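Local coordinates for protein YECBM32 (Yersinia enterocolitica, PDB 2JD9) that probably binds carbohydrate as a family 32 carbohydrate-binding module, a beta-sandwich that carries a calcium ion, at residues Q54-I59 with A132-A137; I59-F64 with E101-T106. All blocks are in the same frame, centred on the assembly; numbering follows the deposited sequence.

Contacts 1 and 2 belong to one sheet of the beta-sandwich and lie on two sides of strand 53-63. Contact 1 joins segment 54-59 to the end of strand 125-133 and the loop after it. Contact 2 joins segment 59-64 to strand 101-105. Their centres are about 9 Å apart and both use Ile59. Further backbone bonds tie them together: Leu60 N probably bonds to Ala132 O at 2.8 Å, and Phe105 N to Glu57 O at 3.2 Å. Neither contact reaches the calcium ion. The side chain of Ala132 in contact 1 is about 10 Å from the bound calcium ion. The side chain of Leu60 in contact 2 is about 11 Å from the bound calcium ion.

Contact 1: residues Q54-I59 with A132-A137; sequences QSIENI and AINSAA
Ile59 and Ile133 form an antiparallel, non-hydrogen-bonded pair where strand 125-133 runs out beside strand 53-63, in a beta-sandwich of the F5/8 type C family. Beyond this pair strand 125-133 ends, and the side-chain amides of Asn134 and Asn58 each bond to the backbone of the other segment. The Asn134 amide makes two bonds to the backbone of strand 53-63. Its OD1 accepts from Glu57 N at 3.0 Å, almost straight (172°) and on a lone pair in the carbonyl plane. Its ND2 gives to Ser55 O at 3.0 Å, close to the plane of the amide. Two bonds from opposite ends of one amide fix its rotation. A water bonded to Gln54 OE1 also accepts weakly from ND2, while Gln54 NE2 turns to Lys52 and Asp51. Asn134 N also gives to Asn58 O.

Asn58 bonds in the other direction, to Ser135. Its CG sits between the backbone N and the carbonyl carbon (chi1 81°), which brings the amide alongside Ser135. OD1 accepts from Ser135 N at 2.9 Å and ND2 gives to Ser135 O at 3.0 Å. Ser135 OG in turn accepts from Ala137 N, an ST turn. On the apolar side, Ile59 and Ile133 lie side by side, Ile133 CD1 being 3.9 Å from Ile59 CB. Ile56 packs tightly: its CD1 is 3.4 Å from Ile133 CG2.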
loop_
_atom_site.group_PDB
_atom_site.type_symbol
_atom_site.label_atom_id
_atom_site.label_comp_id
_atom_site.label_asym_id
_atom_site.label_seq_id
_atom_site.Cartn_x
_atom_site.Cartn_y
_atom_site.Cartn_z
ATOM N N GLN A 54 -1.585 -11.660 -12.666
ATOM C CA GLN A 54 -2.424 -12.616 -11.959
ATOM C C GLN A 54 -3.671 -11.954 -11.401
ATOM O O GLN A 54 -3.737 -10.736 -11.307
ATOM C CB GLN A 54 -1.649 -13.305 -10.851
ATOM C CG GLN A 54 -1.149 -12.358 -9.750
ATOM C CD GLN A 54 -0.141 -12.994 -8.889
ATOM O OE1 GLN A 54 -0.494 -13.634 -7.905
ATOM N NE2 GLN A 54 1.145 -12.806 -9.229
ATOM N N SER A 55 -4.628 -12.777 -11.007
ATOM C CA SER A 55 -5.829 -12.301 -10.371
ATOM C C SER A 55 -5.535 -11.693 -9.009
ATOM O O SER A 55 -4.903 -12.343 -8.184
ATOM C CB SER A 55 -6.804 -13.472 -10.135
ATOM O OG SER A 55 -8.072 -12.859 -9.895
ATOM N N ILE A 56 -6.044 -10.485 -8.757
ATOM C CA ILE A 56 -5.893 -9.828 -7.453
ATOM C C ILE A 56 -7.253 -9.582 -6.842
ATOM O O ILE A 56 -8.167 -9.125 -7.514
ATOM C CB ILE A 56 -5.126 -8.492 -7.557
ATOM C CG1 ILE A 56 -3.805 -8.676 -8.296
ATOM C CG2 ILE A 56 -4.889 -7.936 -6.207
ATOM C CD1 ILE A 56 -2.919 -9.590 -7.692
ATOM N N GLU A 57 -7.391 -9.859 -5.548
ATOM C CA GLU A 57 -8.671 -9.646 -4.866
ATOM C C GLU A 57 -8.618 -8.950 -3.514
ATOM O O GLU A 57 -9.665 -8.604 -2.963
ATOM C CB GLU A 57 -9.392 -10.960 -4.680
ATOM C CG GLU A 57 -8.657 -11.961 -3.823
ATOM C CD GLU A 57 -9.470 -13.261 -3.710
ATOM O OE1 GLU A 57 -9.521 -14.001 -4.693
ATOM O OE2 GLU A 57 -10.122 -13.465 -2.658
ATOM N N ASN A 58 -7.422 -8.800 -2.940
ATOM C CA ASN A 58 -7.288 -7.995 -1.742
ATOM C C ASN A 58 -5.894 -7.364 -1.672
ATOM O O ASN A 58 -4.994 -7.748 -2.358
ATOM C CB ASN A 58 -7.700 -8.759 -0.422
ATOM C CG ASN A 58 -6.625 -9.680 0.146
ATOM O OD1 ASN A 58 -5.446 -9.314 0.313
ATOM N ND2 ASN A 58 -7.034 -10.895 0.472
ATOM N N ILE A 59 -5.758 -6.328 -0.875
ATOM C CA ILE A 59 -4.440 -5.943 -0.393
ATOM C C ILE A 59 -4.534 -5.645 1.103
ATOM O O ILE A 59 -5.541 -5.159 1.563
ATOM C CB ILE A 59 -3.801 -4.803 -1.236
ATOM C CG1 ILE A 59 -3.395 -3.594 -0.441
ATOM C CG2 ILE A 59 -4.482 -4.531 -2.563
ATOM C CD1 ILE A 59 -2.562 -2.630 -1.307
ATOM N N ALA A 132 0.728 -6.224 1.433
ATOM C CA ALA A 132 0.707 -7.567 0.850
ATOM C C ALA A 132 -0.485 -7.699 -0.083
ATOM O O ALA A 132 -1.461 -7.006 0.072
ATOM C CB ALA A 132 0.683 -8.607 1.950
ATOM N N ILE A 133 -0.374 -8.547 -1.101
ATOM C CA ILE A 133 -1.389 -8.703 -2.139
ATOM C C ILE A 133 -1.935 -10.113 -1.940
ATOM O O ILE A 133 -1.165 -11.057 -1.727
ATOM C CB ILE A 133 -0.771 -8.544 -3.569
ATOM C CG1 ILE A 133 -0.018 -7.224 -3.722
ATOM C CG2 ILE A 133 -1.812 -8.602 -4.634
ATOM C CD1 ILE A 133 -0.834 -5.998 -3.404
ATOM N N ASN A 134 -3.253 -10.252 -1.999
ATOM C CA ASN A 134 -3.896 -11.572 -1.825
ATOM C C ASN A 134 -3.489 -12.249 -0.540
ATOM O O ASN A 134 -3.128 -13.431 -0.509
ATOM C CB ASN A 134 -3.610 -12.489 -3.016
ATOM C CG ASN A 134 -4.247 -11.995 -4.250
ATOM O OD1 ASN A 134 -5.136 -11.169 -4.151
ATOM N ND2 ASN A 134 -3.800 -12.469 -5.436
ATOM N N SER A 135 -3.536 -11.451 0.509
ATOM C CA SER A 135 -3.134 -11.864 1.831
ATOM C C SER A 135 -4.218 -12.698 2.522
ATOM O O SER A 135 -5.394 -12.347 2.493
ATOM C CB SER A 135 -2.840 -10.639 2.705
ATOM O OG SER A 135 -2.700 -11.047 4.069
ATOM N N ALA A 136 -3.774 -13.766 3.178
ATOM C CA ALA A 136 -4.635 -14.625 3.932
ATOM C C ALA A 136 -4.638 -14.248 5.436
ATOM O O ALA A 136 -5.337 -14.932 6.231
ATOM C CB ALA A 136 -4.180 -16.088 3.745
ATOM N N ALA A 137 -3.868 -13.209 5.833
ATOM C CA ALA A 137 -3.824 -12.715 7.250
ATOM C C ALA A 137 -5.267 -12.605 7.724
ATOM O O ALA A 137 -6.117 -11.990 7.076
ATOM C CB ALA A 137 -3.094 -11.430 7.395
HETATM O O HOH W 1 -1.442 -14.783 -5.024
#

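Contact 2: residues I59-F64 with E101-T106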
loop_
_atom_site.group_PDB
_atom_site.type_symbol
_atom_site.label_atom_id
_atom_site.label_comp_id
_atom_site.label_asym_id
_atom_site.label_seq_id
_atom_site.Cartn_x
_atom_site.Cartn_y
_atom_site.Cartn_z
ATOM N N ILE A 59 -5.758 -6.328 -0.875
ATOM C CA ILE A 59 -4.440 -5.943 -0.393
ATOM C C ILE A 59 -4.534 -5.645 1.103
ATOM O O ILE A 59 -5.541 -5.159 1.563
ATOM C CB ILE A 59 -3.801 -4.803 -1.236
ATOM C CG1 ILE A 59 -3.395 -3.594 -0.441
ATOM C CG2 ILE A 59 -4.482 -4.531 -2.563
ATOM C CD1 ILE A 59 -2.562 -2.630 -1.307
ATOM N N LEU A 60 -3.485 -6.010 1.807
ATOM C CA LEU A 60 -3.293 -5.771 3.211
ATOM C C LEU A 60 -2.396 -4.566 3.276
ATOM O O LEU A 60 -1.417 -4.470 2.534
ATOM C CB LEU A 60 -2.631 -6.976 3.847
ATOM C CG LEU A 60 -1.901 -6.783 5.171
ATOM C CD1 LEU A 60 -2.778 -6.132 6.229
ATOM C CD2 LEU A 60 -1.449 -8.129 5.656
ATOM N N ILE A 61 -2.775 -3.624 4.118
ATOM C CA ILE A 61 -1.974 -2.421 4.373
ATOM C C ILE A 61 -1.831 -2.282 5.885
ATOM O O ILE A 61 -2.830 -2.357 6.601
ATOM C CB ILE A 61 -2.608 -1.180 3.681
ATOM C CG1 ILE A 61 -1.776 0.101 3.926
ATOM C CG2 ILE A 61 -4.077 -0.985 4.073
ATOM C CD1 ILE A 61 -2.080 1.179 2.965
ATOM N N VAL A 62 -0.582 -2.123 6.347
ATOM C CA VAL A 62 -0.239 -1.850 7.751
ATOM C C VAL A 62 0.422 -0.465 7.752
ATOM O O VAL A 62 1.617 -0.339 7.558
ATOM C CB VAL A 62 0.690 -2.909 8.323
ATOM C CG1 VAL A 62 1.071 -2.637 9.758
ATOM C CG2 VAL A 62 0.070 -4.326 8.131
ATOM N N PRO A 63 -0.378 0.580 7.939
ATOM C CA PRO A 63 0.149 1.942 7.965
ATOM C C PRO A 63 0.885 2.155 9.296
ATOM O O PRO A 63 0.654 1.431 10.284
ATOM C CB PRO A 63 -1.102 2.805 7.904
ATOM C CG PRO A 63 -2.247 1.928 8.074
ATOM C CD PRO A 63 -1.798 0.539 8.260
ATOM N N PHE A 64 1.806 3.111 9.285
ATOM C CA PHE A 64 2.530 3.568 10.432
ATOM C C PHE A 64 1.647 4.343 11.431
ATOM O O PHE A 64 0.914 5.256 11.067
ATOM C CB PHE A 64 3.662 4.462 9.927
ATOM C CG PHE A 64 4.551 4.958 10.985
ATOM C CD1 PHE A 64 5.283 4.069 11.761
ATOM C CD2 PHE A 64 4.685 6.313 11.196
ATOM C CE1 PHE A 64 6.154 4.534 12.746
ATOM C CE2 PHE A 64 5.568 6.781 12.192
ATOM C CZ PHE A 64 6.317 5.883 12.918
ATOM N N GLU A 101 -5.261 -3.576 7.998
ATOM C CA GLU A 101 -6.544 -3.958 7.468
ATOM C C GLU A 101 -6.366 -4.538 6.098
ATOM O O GLU A 101 -5.376 -4.283 5.442
ATOM C CB GLU A 101 -7.505 -2.790 7.326
ATOM C CG GLU A 101 -6.937 -1.425 7.601
ATOM C CD GLU A 101 -7.787 -0.303 7.001
ATOM O OE1 GLU A 101 -9.000 -0.517 6.683
ATOM O OE2 GLU A 101 -7.221 0.800 6.903
ATOM N N LYS A 102 -7.310 -5.348 5.689
ATOM C CA LYS A 102 -7.320 -5.825 4.300
ATOM C C LYS A 102 -8.411 -5.118 3.559
ATOM O O LYS A 102 -9.515 -4.946 4.079
ATOM C CB LYS A 102 -7.677 -7.274 4.279
ATOM C CG LYS A 102 -6.590 -8.226 4.604
ATOM C CD LYS A 102 -7.076 -9.554 4.038
ATOM C CE LYS A 102 -6.489 -10.650 4.709
ATOM N NZ LYS A 102 -7.409 -11.804 4.660
ATOM N N LEU A 103 -8.155 -4.797 2.314
ATOM C CA LEU A 103 -9.117 -4.158 1.480
ATOM C C LEU A 103 -9.482 -5.156 0.393
ATOM O O LEU A 103 -8.596 -5.681 -0.332
ATOM C CB LEU A 103 -8.512 -2.898 0.844
ATOM C CG LEU A 103 -7.978 -1.856 1.852
ATOM C CD1 LEU A 103 -7.271 -0.746 1.133
ATOM C CD2 LEU A 103 -9.113 -1.313 2.703
ATOM N N THR A 104 -10.780 -5.405 0.231
ATOM C CA THR A 104 -11.212 -6.393 -0.741
ATOM C C THR A 104 -11.956 -5.711 -1.895
ATOM O O THR A 104 -12.495 -4.613 -1.781
ATOM C CB THR A 104 -12.085 -7.476 -0.068
ATOM O OG1 THR A 104 -13.237 -6.850 0.522
ATOM C CG2 THR A 104 -11.374 -8.107 1.079
ATOM N N PHE A 105 -11.943 -6.372 -3.044
ATOM C CA PHE A 105 -12.533 -5.794 -4.224
ATOM C C PHE A 105 -12.822 -6.882 -5.231
ATOM O O PHE A 105 -12.377 -8.018 -5.108
ATOM C CB PHE A 105 -11.619 -4.734 -4.838
ATOM C CG PHE A 105 -10.158 -5.083 -4.780
ATOM C CD1 PHE A 105 -9.559 -5.846 -5.799
ATOM C CD2 PHE A 105 -9.386 -4.672 -3.719
ATOM C CE1 PHE A 105 -8.221 -6.160 -5.746
ATOM C CE2 PHE A 105 -8.020 -4.984 -3.647
ATOM C CZ PHE A 105 -7.428 -5.732 -4.666
ATOM N N THR A 106 -13.596 -6.497 -6.226
ATOM C CA THR A 106 -13.897 -7.341 -7.364
ATOM C C THR A 106 -12.589 -7.699 -8.017
ATOM O O THR A 106 -11.822 -6.822 -8.382
ATOM C CB THR A 106 -14.803 -6.610 -8.311
ATOM O OG1 THR A 106 -16.063 -6.430 -7.655
ATOM C CG2 THR A 106 -15.144 -7.475 -9.614
#
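The Phe105 ring meets Ile59 at its edge. Ile59 CG2 lies near the ring plane, 3.7 Å from CE2 and 3.8 Å from CZ of Phe105. A chi1 of 38° turns the Phe105 ring toward strand 53-63, where it also touches Ile56. The rest of the contact is an antiparallel ladder. Ile59 and Leu103 form one hydrogen-bonded pair, Ile61 and Glu101 the next. Leu103 N gives to Ile59 O at 2.7 Å, and Ile61 N gives to Glu101 O at 3.0 Å. Leu60 and Lys102 form the non-hydrogen-bonded pair between them, and their side chains share one face of the sheet. Leu60 CD1 lies against Glu101 O at 3.3 Å. The other face carries Ile59, Ile61, Glu101 and Leu103. There the Glu101 carboxylate is held by Ser94 N and by a salt bridge to Arg142. On its other edge, strand 53-63 bonds through the backbone of Leu60 to Ala132 of strand 125-133. It lies between strands 101-105 and 125-133, both antiparallel to it, and strand 141-143 runs parallel to 101-105 on its far side.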